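Local coordinates for protein endoglucanase (Mytilus edulis, PDB 1WC2) that hydrolyses internal beta-1,4-glucosidic linkages of soluble cellulose derivatives such as carboxymethylcellulose and also shows expansin activity, at residues C69-K74 / W152-C157. Residues are numbered along the deposited sequence; the frame is centred on the assembly and turned at random. Where two conformers were deposited one is given.
Sequences CGQCIK and WEVVNC
Cys-72 and Cys-157 are joined by a disulfide, SG to SG 2.1 Å with a chi3 of 107°, which ties the start of strand 72-78 to the first turn of helix 157-163. Beside it the two strands pair antiparallel. Lys-74 and Glu-153 form a hydrogen-bonded pair, with Lys-74 N to Glu-153 O at 2.9 Å and Glu-153 N returning to Lys-74 O at 3.2 Å. Nearer the disulfide, Val-155 N gives an almost straight bond (172°) to Cys-72 O, but from above the carbonyl plane. A water bridges the remaining two backbone groups, accepting from Cys-72 N and donating to Val-155 O at 2.7 Å.

On one face, Ile-73 puts CG2 against Trp-152 CB at 3.8 Å and CD1 against Val-154 CG2. Both Val-154 methyls meet the amide of Gln-71 (Val-154 CG1 to Gln-71 NE2 3.6 Å), whose extended chain (chi1 -171°) crosses that valine at about a right angle; Tyr-56 hydrogen-bonds Gln-71 OE1. On the other face, Lys-74 and Glu-153 run side by side, though the lysine adopts two conformers. Covalent linkage and backbone bonding thus hold this join between two strands of the double-psi barrel.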
# COMPACT_ATOMS: atom_id res chain seq x y z
N CYS A 69 3.88 -7.20 -7.20
CA CYS A 69 5.15 -6.96 -6.52
C CYS A 69 5.99 -5.94 -7.31
O CYS A 69 6.15 -6.07 -8.52
CB CYS A 69 5.96 -8.25 -6.40
SG CYS A 69 5.51 -9.30 -4.99
N GLY A 70 6.55 -4.97 -6.60
CA GLY A 70 7.42 -3.96 -7.20
C GLY A 70 6.71 -2.80 -7.88
O GLY A 70 7.38 -1.87 -8.36
N GLN A 71 5.38 -2.83 -7.95
CA GLN A 71 4.63 -1.76 -8.60
C GLN A 71 4.54 -0.59 -7.63
O GLN A 71 4.34 -0.77 -6.43
CB GLN A 71 3.23 -2.24 -8.97
CG GLN A 71 2.48 -1.26 -9.82
CD GLN A 71 1.09 -1.74 -10.17
OE1 GLN A 71 0.26 -1.95 -9.27
NE2 GLN A 71 0.82 -1.92 -11.46
N CYS A 72 4.67 0.63 -8.17
CA CYS A 72 4.50 1.84 -7.38
C CYS A 72 3.11 2.45 -7.57
O CYS A 72 2.60 2.56 -8.70
CB CYS A 72 5.59 2.86 -7.69
SG CYS A 72 7.21 2.37 -7.03
N ILE A 73 2.53 2.84 -6.44
CA ILE A 73 1.19 3.42 -6.35
C ILE A 73 1.30 4.80 -5.70
O ILE A 73 1.76 4.93 -4.57
CB ILE A 73 0.26 2.54 -5.47
CG1 ILE A 73 0.24 1.08 -5.94
CG2 ILE A 73 -1.14 3.18 -5.41
CD1 ILE A 73 -0.35 0.88 -7.27
N LYS A 74 0.86 5.83 -6.43
CA LYS A 74 0.79 7.19 -5.92
C LYS A 74 -0.55 7.41 -5.24
O LYS A 74 -1.61 7.23 -5.88
CB LYS A 74 1.00 8.19 -7.05
CG LYS A 74 1.00 9.65 -6.58
CD LYS A 74 1.29 10.62 -7.72
CE LYS A 74 1.27 12.08 -7.25
NZ LYS A 74 1.38 13.01 -8.42
N TRP A 152 -5.96 6.67 -5.81
CA TRP A 152 -4.74 5.94 -6.15
C TRP A 152 -4.56 5.79 -7.66
O TRP A 152 -5.52 5.75 -8.43
CB TRP A 152 -4.72 4.56 -5.47
CG TRP A 152 -5.74 3.60 -6.00
CD1 TRP A 152 -7.04 3.50 -5.62
CD2 TRP A 152 -5.52 2.57 -6.96
NE1 TRP A 152 -7.66 2.49 -6.31
CE2 TRP A 152 -6.74 1.89 -7.13
CE3 TRP A 152 -4.40 2.14 -7.69
CZ2 TRP A 152 -6.87 0.80 -8.00
CZ3 TRP A 152 -4.53 1.06 -8.55
CH2 TRP A 152 -5.75 0.40 -8.69
N GLU A 153 -3.30 5.68 -8.08
CA GLU A 153 -2.94 5.49 -9.48
C GLU A 153 -1.57 4.80 -9.55
O GLU A 153 -0.75 4.93 -8.63
CB GLU A 153 -2.90 6.84 -10.21
CG GLU A 153 -1.81 7.73 -9.66
CD GLU A 153 -1.86 9.18 -10.12
OE1 GLU A 153 -1.68 9.42 -11.34
OE2 GLU A 153 -2.05 10.08 -9.27
N VAL A 154 -1.32 4.07 -10.63
CA VAL A 154 -0.03 3.45 -10.88
C VAL A 154 0.92 4.47 -11.53
O VAL A 154 0.53 5.20 -12.45
CB VAL A 154 -0.18 2.21 -11.80
CG1 VAL A 154 1.17 1.59 -12.16
CG2 VAL A 154 -1.10 1.17 -11.15
N VAL A 155 2.15 4.53 -11.03
CA VAL A 155 3.18 5.45 -11.54
C VAL A 155 4.53 4.73 -11.67
O VAL A 155 4.73 3.64 -11.12
CB VAL A 155 3.34 6.68 -10.61
CG1 VAL A 155 2.08 7.53 -10.61
CG2 VAL A 155 3.71 6.27 -9.20
N ASN A 156 5.45 5.34 -12.41
CA ASN A 156 6.82 4.86 -12.55
C ASN A 156 7.61 5.16 -11.27
O ASN A 156 7.69 6.30 -10.84
CB ASN A 156 7.48 5.56 -13.74
CG ASN A 156 8.84 5.00 -14.08
OD1 ASN A 156 9.74 4.99 -13.26
ND2 ASN A 156 8.99 4.52 -15.30
N CYS A 157 8.17 4.12 -10.66
CA CYS A 157 8.92 4.25 -9.41
C CYS A 157 10.09 5.24 -9.52
O CYS A 157 10.36 5.99 -8.58
CB CYS A 157 9.48 2.88 -9.00
SG CYS A 157 8.25 1.60 -8.64
O HOH W 1 5.19 0.94 -11.05
O HOH W 2 -2.84 9.68 -6.69